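Long-range contacts in putative S41 protease (Bacteroides fragilis NCTC 9343, PDB 3K50), which probably cuts peptide bonds as a family S41 protease, with a PDZ domain accompanying its peptidase domain: residues A[79-84]-A[91-96]; A[111-116]-A[155-160]; A[211-216]-A[281-286]. All blocks are in the same frame, centred on the assembly; numbering follows the deposited sequence.

From the N terminus, contact 1 comes first: 79-84 turns back over six intervening residues to 91-96, closing the hairpin at one edge of the five-stranded PDZ sheet. Contact 2 follows in series, joining 111-116 to 155-160 over 38 residues that include strand 136-146, and so linking the middle strand of that sheet to its other outermost strand. The two touch, with centres about 8 Å apart: strands 90-97 and 113-117 are neighbours, and Leu93 and Asn91 pack on Trp113 and Met115. Contact 3 opens later, in the peptidase domain, binding helix 207-221 to a loop 64 residues on; its centre lies about 37 Å from that of contact 1. No loop nests in or crosses another.

Contact 1 (A[79-84]-A[91-96]); sequences TLYKVL and NALISY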
ATOM      1  N   THR A  79      -3.183  -4.156  15.332  1.00 38.52           N
ATOM      2  CA  THR A  79      -1.894  -4.308  15.994  1.00 39.13           C
ATOM      3  C   THR A  79      -2.185  -4.636  17.412  1.00 37.54           C
ATOM      4  O   THR A  79      -3.028  -3.977  18.026  1.00 34.82           O
ATOM      5  CB  THR A  79      -1.111  -3.009  16.090  1.00 41.54           C
ATOM      6  OG1 THR A  79      -0.972  -2.434  14.792  1.00 41.73           O
ATOM      7  CG2 THR A  79       0.287  -3.268  16.729  1.00 38.27           C
ATOM      8  N   LEU A  80      -1.462  -5.621  17.950  1.00 36.29           N
ATOM      9  CA  LEU A  80      -1.593  -6.051  19.357  1.00 34.47           C
ATOM     10  C   LEU A  80      -0.744  -5.233  20.314  1.00 32.64           C
ATOM     11  O   LEU A  80       0.394  -4.880  19.989  1.00 30.94           O
ATOM     12  CB  LEU A  80      -1.132  -7.498  19.525  1.00 30.00           C
ATOM     13  CG  LEU A  80      -1.970  -8.521  18.824  1.00 35.27           C
ATOM     14  CD1 LEU A  80      -1.583  -9.909  19.308  1.00 33.26           C
ATOM     15  CD2 LEU A  80      -3.443  -8.246  19.101  1.00 37.59           C
ATOM     16  N   TYR A  81      -1.318  -4.933  21.474  1.00 33.01           N
ATOM     17  CA  TYR A  81      -0.643  -4.243  22.569  1.00 37.04           C
ATOM     18  C   TYR A  81      -0.947  -5.020  23.825  1.00 38.90           C
ATOM     19  O   TYR A  81      -2.094  -5.406  24.054  1.00 37.77           O
ATOM     20  CB  TYR A  81      -1.168  -2.810  22.768  1.00 36.92           C
ATOM     21  CG  TYR A  81      -0.731  -1.868  21.721  1.00 33.86           C
ATOM     22  CD1 TYR A  81      -1.313  -1.896  20.459  1.00 37.15           C
ATOM     23  CD2 TYR A  81       0.276  -0.935  21.962  1.00 33.23           C
ATOM     24  CE1 TYR A  81      -0.901  -1.056  19.470  1.00 37.74           C
ATOM     25  CE2 TYR A  81       0.711  -0.094  20.949  1.00 34.31           C
ATOM     26  CZ  TYR A  81       0.088  -0.150  19.710  1.00 37.63           C
ATOM     27  OH  TYR A  81       0.459   0.696  18.697  1.00 37.43           O
ATOM     28  N   LYS A  82       0.067  -5.211  24.659  1.00 43.73           N
ATOM     29  CA  LYS A  82      -0.056  -5.957  25.912  1.00 48.55           C
ATOM     30  C   LYS A  82      -1.061  -5.300  26.865  1.00 50.66           C
ATOM     31  O   LYS A  82      -1.056  -4.075  27.004  1.00 51.59           O
ATOM     32  CB  LYS A  82       1.320  -6.009  26.581  1.00 51.38           C
ATOM     33  CG  LYS A  82       1.487  -7.052  27.654  1.00 56.11           C
ATOM     34  CD  LYS A  82       1.834  -8.386  27.032  1.00 63.39           C
ATOM     35  CE  LYS A  82       1.981  -9.459  28.091  1.00 69.60           C
ATOM     36  NZ  LYS A  82       2.600 -10.691  27.527  1.00 72.70           N
ATOM     37  N   VAL A  83      -1.922  -6.104  27.500  1.00 52.42           N
ATOM     38  CA  VAL A  83      -2.924  -5.607  28.458  1.00 54.92           C
ATOM     39  C   VAL A  83      -2.323  -5.355  29.864  1.00 58.35           C
ATOM     40  O   VAL A  83      -1.373  -6.048  30.290  1.00 56.71           O
ATOM     41  CB  VAL A  83      -4.138  -6.576  28.586  1.00 55.08           C
ATOM     42  CG1 VAL A  83      -5.089  -6.181  29.760  1.00 52.01           C
ATOM     43  CG2 VAL A  83      -4.908  -6.628  27.317  1.00 54.33           C
ATOM     44  N   LEU A  84      -2.904  -4.359  30.558  1.00 61.82           N
ATOM     45  CA  LEU A  84      -2.515  -3.938  31.919  1.00 65.28           C
ATOM     46  C   LEU A  84      -2.444  -5.090  32.925  1.00 68.64           C
ATOM     47  O   LEU A  84      -3.473  -5.608  33.396  1.00 68.09           O
ATOM     48  CB  LEU A  84      -3.475  -2.868  32.468  1.00 64.94           C
ATOM     49  N   ASN A  91      -4.684  -6.258  23.698  1.00 36.30           N
ATOM     50  CA  ASN A  91      -5.762  -5.482  23.080  1.00 34.96           C
ATOM     51  C   ASN A  91      -5.387  -5.270  21.616  1.00 33.10           C
ATOM     52  O   ASN A  91      -4.224  -5.008  21.317  1.00 27.99           O
ATOM     53  CB  ASN A  91      -5.940  -4.140  23.777  1.00 33.70           C
ATOM     54  CG  ASN A  91      -6.520  -4.278  25.155  1.00 35.13           C
ATOM     55  OD1 ASN A  91      -7.430  -5.051  25.360  1.00 37.81           O
ATOM     56  ND2 ASN A  91      -6.013  -3.485  26.111  1.00 32.62           N
ATOM     57  N   ALA A  92      -6.358  -5.397  20.708  1.00 31.80           N
ATOM     58  CA  ALA A  92      -6.114  -5.207  19.282  1.00 28.27           C
ATOM     59  C   ALA A  92      -6.604  -3.820  18.782  1.00 30.53           C
ATOM     60  O   ALA A  92      -7.812  -3.564  18.716  1.00 29.77           O
ATOM     61  CB  ALA A  92      -6.757  -6.339  18.459  1.00 27.57           C
ATOM     62  N   LEU A  93      -5.664  -2.945  18.433  1.00 30.12           N
ATOM     63  CA  LEU A  93      -5.966  -1.614  17.936  1.00 30.73           C
ATOM     64  C   LEU A  93      -6.268  -1.700  16.439  1.00 29.96           C
ATOM     65  O   LEU A  93      -5.398  -2.095  15.664  1.00 29.89           O
ATOM     66  CB  LEU A  93      -4.779  -0.648  18.165  1.00 31.50           C
ATOM     67  CG  LEU A  93      -4.906   0.755  17.581  1.00 31.15           C
ATOM     68  CD1 LEU A  93      -6.183   1.411  18.065  1.00 27.91           C
ATOM     69  CD2 LEU A  93      -3.698   1.669  17.913  1.00 27.95           C
ATOM     70  N   ILE A  94      -7.480  -1.292  16.033  1.00 28.96           N
ATOM     71  CA  ILE A  94      -7.873  -1.378  14.613  1.00 29.09           C
ATOM     72  C   ILE A  94      -7.233  -0.257  13.799  1.00 26.04           C
ATOM     73  O   ILE A  94      -7.379   0.911  14.150  1.00 26.34           O
ATOM     74  CB  ILE A  94      -9.418  -1.406  14.466  1.00 26.93           C
ATOM     75  CG1 ILE A  94      -9.949  -2.688  15.120  1.00 29.24           C
ATOM     76  CG2 ILE A  94      -9.804  -1.329  12.982  1.00 24.69           C
ATOM     77  CD1 ILE A  94     -11.488  -2.792  15.229  1.00 29.54           C
ATOM     78  N   SER A  95      -6.563  -0.614  12.694  1.00 27.65           N
ATOM     79  CA  SER A  95      -5.881   0.307  11.839  1.00 28.02           C
ATOM     80  C   SER A  95      -6.590   0.575  10.489  1.00 28.15           C
ATOM     81  O   SER A  95      -6.279   1.535   9.854  1.00 27.54           O
ATOM     82  CB  SER A  95      -4.493  -0.264  11.494  1.00 29.27           C
ATOM     83  OG  SER A  95      -4.631  -1.558  10.850  1.00 28.66           O
ATOM     84  N   TYR A  96      -7.497  -0.290  10.056  1.00 27.91           N
ATOM     85  CA  TYR A  96      -8.125  -0.196   8.736  1.00 26.52           C
ATOM     86  C   TYR A  96      -9.367  -1.090   8.768  1.00 29.72           C
ATOM     87  O   TYR A  96      -9.320  -2.221   9.344  1.00 29.43           O
ATOM     88  CB  TYR A  96      -7.139  -0.695   7.686  1.00 29.93           C
ATOM     89  CG  TYR A  96      -7.536  -0.453   6.252  1.00 27.37           C
ATOM     90  CD1 TYR A  96      -8.238  -1.374   5.580  1.00 22.76           C
ATOM     91  CD2 TYR A  96      -7.094   0.673   5.549  1.00 26.11           C
ATOM     92  CE1 TYR A  96      -8.585  -1.192   4.256  1.00 35.86           C
ATOM     93  CE2 TYR A  96      -7.407   0.850   4.242  1.00 29.87           C
ATOM     94  CZ  TYR A  96      -8.163  -0.094   3.598  1.00 28.49           C
ATOM     95  OH  TYR A  96      -8.526   0.052   2.280  1.00 33.88           O
TER
HETATM   96  O   HOH W   1      -3.072  -0.846  14.907  1.00 36.19           O
HETATM   97  O   HOH W   2      -3.311  -2.112  25.888  1.00 58.36           O
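Asn91 sets CG opposite its own carbonyl carbon (chi1 -70°), and Val83 does the same with its CG2; these torsions bring the Val83 methyl CG2 over the face of the amide, 3.6 Å from Asn91 CG, with the two side chains at about a right angle. This packs at the turn end of an antiparallel beta hairpin, at one edge of the five-stranded sheet of the PDZ-like domain. Away from the turn, Tyr81 and Asn91 form a hydrogen-bonded pair, with Asn91 N reaching Tyr81 O at 2.7 Å and Tyr81 N returning to Asn91 O. Thr79 and Leu93 make the next such pair, and between them Leu80 faces Ala92 as a non-hydrogen-bonded pair, its CD2 3.9 Å from Ala92 CB. The Asn91 carbonyl oxygen lies at the edge of the Tyr81 ring, near its plane, while Tyr81 CE1 approaches Leu93 CB to 4.1 Å. That ring also meets Trp113 edge-to-face, carrying the packing on to the third strand, where Asn91 and Leu93 lean on the same indole. Water bridges flank the pairs: one accepts from Asn91 ND2 and donates to Lys82 O, and the other, 2.6 Å from Thr79 OG1, donates to Leu93 O at 2.7 Å.

Contact 2 (A[111-116]-A[155-160]); sequences GHWIMM and GGVVPI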
ATOM      1  N   GLY A 111      -9.112   3.105  15.287  1.00 27.40           N
ATOM      2  CA  GLY A 111      -9.006   3.726  16.606  1.00 27.72           C
ATOM      3  C   GLY A 111      -9.767   2.935  17.667  1.00 28.38           C
ATOM      4  O   GLY A 111      -9.567   3.119  18.851  1.00 28.03           O
ATOM      5  N   HIS A 112     -10.680   2.078  17.246  1.00 27.55           N
ATOM      6  CA  HIS A 112     -11.305   1.176  18.190  1.00 29.11           C
ATOM      7  C   HIS A 112     -10.324   0.084  18.541  1.00 29.93           C
ATOM      8  O   HIS A 112      -9.484  -0.319  17.724  1.00 29.08           O
ATOM      9  CB  HIS A 112     -12.538   0.505  17.612  1.00 31.84           C
ATOM     10  CG  HIS A 112     -13.765   1.348  17.666  1.00 34.20           C
ATOM     11  ND1 HIS A 112     -14.685   1.377  16.649  1.00 36.04           N
ATOM     12  CD2 HIS A 112     -14.228   2.189  18.623  1.00 35.64           C
ATOM     13  CE1 HIS A 112     -15.662   2.196  16.974  1.00 33.13           C
ATOM     14  NE2 HIS A 112     -15.407   2.703  18.166  1.00 36.46           N
ATOM     15  N   TRP A 113     -10.467  -0.420  19.754  1.00 30.42           N
ATOM     16  CA  TRP A 113      -9.626  -1.501  20.248  1.00 32.60           C
ATOM     17  C   TRP A 113     -10.521  -2.673  20.586  1.00 32.10           C
ATOM     18  O   TRP A 113     -11.550  -2.468  21.233  1.00 29.69           O
ATOM     19  CB  TRP A 113      -8.927  -1.104  21.529  1.00 31.72           C
ATOM     20  CG  TRP A 113      -7.963   0.030  21.445  1.00 36.13           C
ATOM     21  CD1 TRP A 113      -8.262   1.334  21.294  1.00 33.79           C
ATOM     22  CD2 TRP A 113      -6.546  -0.038  21.627  1.00 31.99           C
ATOM     23  NE1 TRP A 113      -7.118   2.099  21.333  1.00 36.52           N
ATOM     24  CE2 TRP A 113      -6.048   1.277  21.535  1.00 39.62           C
ATOM     25  CE3 TRP A 113      -5.642  -1.084  21.823  1.00 30.35           C
ATOM     26  CZ2 TRP A 113      -4.691   1.575  21.625  1.00 33.97           C
ATOM     27  CZ3 TRP A 113      -4.299  -0.783  21.954  1.00 34.82           C
ATOM     28  CH2 TRP A 113      -3.837   0.552  21.849  1.00 32.47           C
ATOM     29  N   ILE A 114     -10.189  -3.864  20.097  1.00 32.07           N
ATOM     30  CA  ILE A 114     -10.917  -5.080  20.460  1.00 27.29           C
ATOM     31  C   ILE A 114     -10.251  -5.593  21.749  1.00 29.48           C
ATOM     32  O   ILE A 114      -9.036  -5.838  21.780  1.00 30.83           O
ATOM     33  CB  ILE A 114     -10.878  -6.140  19.381  1.00 26.13           C
ATOM     34  CG1 ILE A 114     -11.480  -5.644  18.069  1.00 30.26           C
ATOM     35  CG2 ILE A 114     -11.708  -7.346  19.790  1.00 24.20           C
ATOM     36  CD1 ILE A 114     -11.387  -6.706  16.934  1.00 30.62           C
HETATM   37  N   MSE A 115     -11.036  -5.737  22.810  1.00 31.67           N
HETATM   38  CA  MSE A 115     -10.522  -6.128  24.142  1.00 34.65           C
HETATM   39  C   MSE A 115     -10.874  -7.553  24.589  1.00 37.01           C
HETATM   40  O   MSE A 115     -10.130  -8.147  25.384  1.00 35.23           O
HETATM   41  CB  MSE A 115     -11.024  -5.160  25.205  1.00 34.89           C
HETATM   42  CG  MSE A 115     -10.657  -3.730  24.942  1.00 35.56           C
HETATM   43 SE   MSE A 115     -11.347  -2.548  26.270  0.75 31.31          SE
HETATM   44  CE  MSE A 115      -9.978  -2.761  27.712  1.00 33.22           C
HETATM   45  N   MSE A 116     -12.026  -8.064  24.130  1.00 39.43           N
HETATM   46  CA  MSE A 116     -12.474  -9.440  24.423  1.00 39.20           C
HETATM   47  C   MSE A 116     -13.254  -9.991  23.260  1.00 40.24           C
HETATM   48  O   MSE A 116     -13.873  -9.221  22.508  1.00 39.24           O
HETATM   49  CB  MSE A 116     -13.415  -9.452  25.605  1.00 41.07           C
HETATM   50  CG  MSE A 116     -12.881  -8.712  26.786  1.00 51.60           C
HETATM   51 SE   MSE A 116     -11.639  -9.688  27.834  0.75 55.56          SE
HETATM   52  CE  MSE A 116     -13.090 -10.112  29.076  1.00 36.24           C
ATOM     53  N   GLY A 155      -2.537   7.282  30.436  1.00 53.56           N
ATOM     54  CA  GLY A 155      -3.372   6.778  29.346  1.00 52.42           C
ATOM     55  C   GLY A 155      -3.540   5.266  29.365  1.00 50.82           C
ATOM     56  O   GLY A 155      -2.684   4.544  29.872  1.00 49.50           O
ATOM     57  N   GLY A 156      -4.657   4.798  28.824  1.00 48.39           N
ATOM     58  CA  GLY A 156      -4.934   3.376  28.719  1.00 44.98           C
ATOM     59  C   GLY A 156      -6.185   3.139  27.889  1.00 44.78           C
ATOM     60  O   GLY A 156      -6.927   4.064  27.559  1.00 43.85           O
ATOM     61  N   VAL A 157      -6.410   1.876  27.564  1.00 44.00           N
ATOM     62  CA  VAL A 157      -7.554   1.459  26.780  1.00 43.43           C
ATOM     63  C   VAL A 157      -8.691   1.172  27.749  1.00 42.92           C
ATOM     64  O   VAL A 157      -8.549   0.329  28.625  1.00 45.22           O
ATOM     65  CB  VAL A 157      -7.193   0.239  25.960  1.00 44.55           C
ATOM     66  CG1 VAL A 157      -8.366  -0.223  25.097  1.00 40.84           C
ATOM     67  CG2 VAL A 157      -5.967   0.599  25.114  1.00 35.00           C
ATOM     68  N   VAL A 158      -9.792   1.907  27.623  1.00 39.44           N
ATOM     69  CA  VAL A 158     -10.932   1.745  28.517  1.00 39.80           C
ATOM     70  C   VAL A 158     -12.141   1.192  27.766  1.00 39.32           C
ATOM     71  O   VAL A 158     -12.425   1.612  26.637  1.00 32.78           O
ATOM     72  CB  VAL A 158     -11.274   3.076  29.194  1.00 41.62           C
ATOM     73  CG1 VAL A 158     -10.028   3.591  29.960  1.00 44.63           C
ATOM     74  CG2 VAL A 158     -11.725   4.118  28.198  1.00 48.73           C
ATOM     75  N   PRO A 159     -12.866   0.235  28.377  1.00 40.18           N
ATOM     76  CA  PRO A 159     -13.999  -0.301  27.628  1.00 41.12           C
ATOM     77  C   PRO A 159     -15.082   0.733  27.433  1.00 39.87           C
ATOM     78  O   PRO A 159     -15.329   1.516  28.327  1.00 40.28           O
ATOM     79  CB  PRO A 159     -14.531  -1.422  28.533  1.00 42.69           C
ATOM     80  CG  PRO A 159     -13.455  -1.655  29.551  1.00 39.10           C
ATOM     81  CD  PRO A 159     -12.758  -0.376  29.713  1.00 40.43           C
ATOM     82  N   ILE A 160     -15.681   0.750  26.257  1.00 37.07           N
ATOM     83  CA  ILE A 160     -16.778   1.651  25.968  1.00 35.74           C
ATOM     84  C   ILE A 160     -18.062   0.929  25.543  1.00 35.89           C
ATOM     85  O   ILE A 160     -19.105   1.582  25.413  1.00 36.37           O
ATOM     86  CB  ILE A 160     -16.413   2.653  24.840  1.00 32.87           C
ATOM     87  CG1 ILE A 160     -16.144   1.905  23.545  1.00 33.83           C
ATOM     88  CG2 ILE A 160     -15.235   3.502  25.282  1.00 38.59           C
ATOM     89  CD1 ILE A 160     -16.118   2.808  22.294  1.00 34.90           C
TER
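His112 ND1 is hydrogen-bonded to Gln109 N, and the imidazole so held is met at the exposed end of the contact by Ile160, whose CD1 stands 4.2 Å from His112 CD2. The two segments belong to the antiparallel PDZ sheet but are not neighbours in it: strand 136-146 separates them in sheet order, and the sheet curls so that 113-116 and 155-160 meet across one face, their axes 8.6 Å apart at 71°. No backbone-to-backbone bond joins these strands; side chains of 111-116 meet both side chains and backbone of 155-160. Val157 and Met115 carry the contact. The Val157 methyl CG2 sits over one face of the Trp113 indole, 3.5 Å from the centroid of the six-membered ring and 7° off the normal, a CH-pi contact. The other methyl, CG1, lies further back along the tryptophan, 3.7 Å from Trp113 CB. Both Val157 and Met115 also touch Asn91 of the first hairpin. Met115 and Met116 form a classic beta bulge opposite Gln139 on strand 136-146. Next along the strand from Trp113, the chain of selenomethionine Met115 is bent at its last torsion (chi3 82°), which turns its methyl CE back toward Val157, in van der Waals contact 3.5 Å from Val157 O. The selenium is left beside the proline: Met115 SE is 3.7 Å from Pro159 CA and 4.0 Å from Pro159 CG.

Contact 3 (A[211-216]-A[281-286]); sequences DLRRAF and LIQSGA
Gly285 closes a type II' beta turn that begins at Ile282, and its CA comes within 3.8 Å of Arg213 CA on the helix. At that distance Arg213 O lies 3.2 Å from Gly285 CA in a CA-H...O contact, and the glycine, having no side chain, lets the turn lie directly on the helix. Inside the turn Gly285 N hydrogen-bonds to Ile282 O. Arg213 extends along the turn with its chain straight from CG to NE, passing the Ser284 hydroxyl, where CD is 3.5 Å from Ser284 OG. The guanidinium grips Leu281 O side-on: Arg213 NE at 3.2 Å and NH2 at 2.9 Å, the latter with an N-H...O angle of 154°. The NE hydrogen is shared, with Leu281 O its main acceptor and Ile282 O, already bonded within the turn, a weak second one at 125°. Arg213 NH1 makes a salt bridge with Asp210 on the same helix, which probably offsets the charge on this buried group and, with the two in-plane bonds to Leu281 O, helps hold the guanidinium plane in place. One turn further along, Phe216 CB packs 3.6 Å from Ala286 O, a buried carbonyl oxygen with no polar partner in the model. Helix 207-221 forms the beta-alpha-beta crossover from strand 187-194 to the parallel strand 226-230 of the ClpP/crotonase-like peptidase domain. The Phe216 ring touches Leu192 and Phe227 on these strands and Leu245, Met248 and Leu249 of helix 239-249, while Leu281 reaches Gln243 of that same helix.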
ATOM      1  N   ASP A 211     -13.272   5.404 -10.365  1.00 32.97           N
ATOM      2  CA  ASP A 211     -13.524   5.904  -9.004  1.00 29.05           C
ATOM      3  C   ASP A 211     -12.498   7.002  -8.701  1.00 29.11           C
ATOM      4  O   ASP A 211     -12.821   8.012  -8.090  1.00 31.43           O
ATOM      5  CB  ASP A 211     -13.320   4.813  -7.944  1.00 28.45           C
ATOM      6  CG  ASP A 211     -14.376   3.771  -7.961  1.00 36.98           C
ATOM      7  OD1 ASP A 211     -15.497   4.076  -8.431  1.00 35.58           O
ATOM      8  OD2 ASP A 211     -14.105   2.640  -7.481  1.00 40.22           O
ATOM      9  N   LEU A 212     -11.236   6.746  -9.040  1.00 27.07           N
ATOM     10  CA  LEU A 212     -10.165   7.758  -8.802  1.00 28.49           C
ATOM     11  C   LEU A 212     -10.439   9.058  -9.587  1.00 27.43           C
ATOM     12  O   LEU A 212     -10.329  10.158  -9.042  1.00 27.30           O
ATOM     13  CB  LEU A 212      -8.771   7.193  -9.138  1.00 24.71           C
ATOM     14  CG  LEU A 212      -7.509   8.005  -8.871  1.00 30.08           C
ATOM     15  CD1 LEU A 212      -7.309   8.203  -7.371  1.00 24.97           C
ATOM     16  CD2 LEU A 212      -6.258   7.326  -9.444  1.00 25.37           C
ATOM     17  N   ARG A 213     -10.831   8.932 -10.852  1.00 27.81           N
ATOM     18  CA  ARG A 213     -11.173  10.074 -11.662  1.00 28.40           C
ATOM     19  C   ARG A 213     -12.289  10.843 -11.034  1.00 32.99           C
ATOM     20  O   ARG A 213     -12.311  12.080 -11.085  1.00 30.13           O
ATOM     21  CB  ARG A 213     -11.618   9.668 -13.068  1.00 28.57           C
ATOM     22  CG  ARG A 213     -10.471   9.184 -13.943  1.00 28.82           C
ATOM     23  CD  ARG A 213     -10.920   8.760 -15.304  1.00 27.10           C
ATOM     24  NE  ARG A 213      -9.740   8.341 -16.120  1.00 25.97           N
ATOM     25  CZ  ARG A 213      -9.361   7.071 -16.391  1.00 39.37           C
ATOM     26  NH1 ARG A 213     -10.033   6.018 -15.955  1.00 32.83           N
ATOM     27  NH2 ARG A 213      -8.261   6.834 -17.105  1.00 32.18           N
ATOM     28  N   ARG A 214     -13.251  10.119 -10.489  1.00 31.53           N
ATOM     29  CA  ARG A 214     -14.433  10.760  -9.934  1.00 31.32           C
ATOM     30  C   ARG A 214     -14.074  11.622  -8.741  1.00 30.38           C
ATOM     31  O   ARG A 214     -14.645  12.683  -8.588  1.00 33.94           O
ATOM     32  CB  ARG A 214     -15.470   9.706  -9.560  1.00 35.71           C
ATOM     33  CG  ARG A 214     -16.817  10.295  -9.108  1.00 41.97           C
ATOM     34  CD  ARG A 214     -18.012   9.370  -9.341  1.00 64.20           C
ATOM     35  NE  ARG A 214     -17.769   7.989  -8.923  1.00 76.17           N
ATOM     36  CZ  ARG A 214     -17.411   6.967  -9.716  1.00 78.70           C
ATOM     37  NH1 ARG A 214     -17.240   7.073 -11.048  1.00 71.91           N
ATOM     38  NH2 ARG A 214     -17.223   5.791  -9.155  1.00 78.99           N
ATOM     39  N   ALA A 215     -13.173  11.122  -7.896  1.00 28.64           N
ATOM     40  CA  ALA A 215     -12.648  11.824  -6.750  1.00 30.57           C
ATOM     41  C   ALA A 215     -11.944  13.125  -7.224  1.00 32.54           C
ATOM     42  O   ALA A 215     -12.169  14.210  -6.669  1.00 30.72           O
ATOM     43  CB  ALA A 215     -11.625  10.895  -5.999  1.00 27.99           C
ATOM     44  N   PHE A 216     -11.109  13.014  -8.267  1.00 30.22           N
ATOM     45  CA  PHE A 216     -10.388  14.206  -8.762  1.00 32.00           C
ATOM     46  C   PHE A 216     -11.364  15.260  -9.382  1.00 34.62           C
ATOM     47  O   PHE A 216     -11.203  16.464  -9.185  1.00 31.57           O
ATOM     48  CB  PHE A 216      -9.240  13.794  -9.674  1.00 31.21           C
ATOM     49  CG  PHE A 216      -7.974  13.496  -8.942  1.00 30.40           C
ATOM     50  CD1 PHE A 216      -7.830  12.336  -8.194  1.00 37.47           C
ATOM     51  CD2 PHE A 216      -6.946  14.398  -8.935  1.00 28.52           C
ATOM     52  CE1 PHE A 216      -6.690  12.120  -7.460  1.00 34.11           C
ATOM     53  CE2 PHE A 216      -5.773  14.156  -8.269  1.00 31.60           C
ATOM     54  CZ  PHE A 216      -5.641  13.020  -7.518  1.00 32.80           C
ATOM     55  N   LEU A 281      -5.335  10.607 -20.604  1.00 28.75           N
ATOM     56  CA  LEU A 281      -5.718   9.699 -19.527  1.00 32.37           C
ATOM     57  C   LEU A 281      -6.698  10.287 -18.540  1.00 30.47           C
ATOM     58  O   LEU A 281      -7.367   9.523 -17.852  1.00 28.86           O
ATOM     59  CB  LEU A 281      -4.509   9.240 -18.697  1.00 33.94           C
ATOM     60  CG  LEU A 281      -3.469   8.259 -19.270  1.00 34.57           C
ATOM     61  CD1 LEU A 281      -2.393   8.129 -18.225  1.00 27.38           C
ATOM     62  CD2 LEU A 281      -4.047   6.848 -19.605  1.00 41.37           C
ATOM     63  N   ILE A 282      -6.871  11.609 -18.517  1.00 29.32           N
ATOM     64  CA  ILE A 282      -7.716  12.224 -17.474  1.00 26.96           C
ATOM     65  C   ILE A 282      -9.173  11.803 -17.639  1.00 29.54           C
ATOM     66  O   ILE A 282      -9.848  11.456 -16.641  1.00 26.66           O
ATOM     67  CB  ILE A 282      -7.535  13.758 -17.467  1.00 28.17           C
ATOM     68  CG1 ILE A 282      -6.057  14.122 -17.093  1.00 28.33           C
ATOM     69  CG2 ILE A 282      -8.562  14.475 -16.578  1.00 27.51           C
ATOM     70  CD1 ILE A 282      -5.701  15.564 -17.270  1.00 27.92           C
ATOM     71  N   GLN A 283      -9.664  11.868 -18.873  1.00 27.56           N
ATOM     72  CA  GLN A 283     -11.039  11.498 -19.173  1.00 29.56           C
ATOM     73  C   GLN A 283     -12.003  12.180 -18.197  1.00 29.00           C
ATOM     74  O   GLN A 283     -11.951  13.405 -18.096  1.00 27.59           O
ATOM     75  CB  GLN A 283     -11.161   9.960 -19.229  1.00 26.59           C
ATOM     76  CG  GLN A 283     -10.346   9.378 -20.373  1.00 28.73           C
ATOM     77  CD  GLN A 283     -10.813   9.847 -21.732  1.00 22.30           C
ATOM     78  OE1 GLN A 283     -12.029   9.777 -22.056  1.00 25.85           O
ATOM     79  NE2 GLN A 283      -9.874  10.291 -22.550  1.00 26.65           N
ATOM     80  N   SER A 284     -12.837  11.427 -17.469  1.00 29.57           N
ATOM     81  CA  SER A 284     -13.827  11.990 -16.565  1.00 28.85           C
ATOM     82  C   SER A 284     -13.284  12.590 -15.270  1.00 30.36           C
ATOM     83  O   SER A 284     -14.070  13.143 -14.445  1.00 27.31           O
ATOM     84  CB  SER A 284     -14.873  10.924 -16.214  1.00 31.38           C
ATOM     85  OG  SER A 284     -14.239   9.735 -15.786  1.00 31.33           O
ATOM     86  N   GLY A 285     -11.973  12.481 -15.060  1.00 28.13           N
ATOM     87  CA  GLY A 285     -11.308  13.080 -13.914  1.00 28.95           C
ATOM     88  C   GLY A 285     -10.952  14.539 -14.194  1.00 30.43           C
ATOM     89  O   GLY A 285     -11.581  15.179 -15.054  1.00 29.43           O
ATOM     90  N   ALA A 286      -9.957  15.056 -13.483  1.00 28.46           N
ATOM     91  CA  ALA A 286      -9.500  16.454 -13.591  1.00 28.72           C
ATOM     92  C   ALA A 286      -8.067  16.578 -13.132  1.00 29.31           C
ATOM     93  O   ALA A 286      -7.676  15.862 -12.228  1.00 28.92           O
ATOM     94  CB  ALA A 286     -10.387  17.370 -12.700  1.00 30.39           C
TER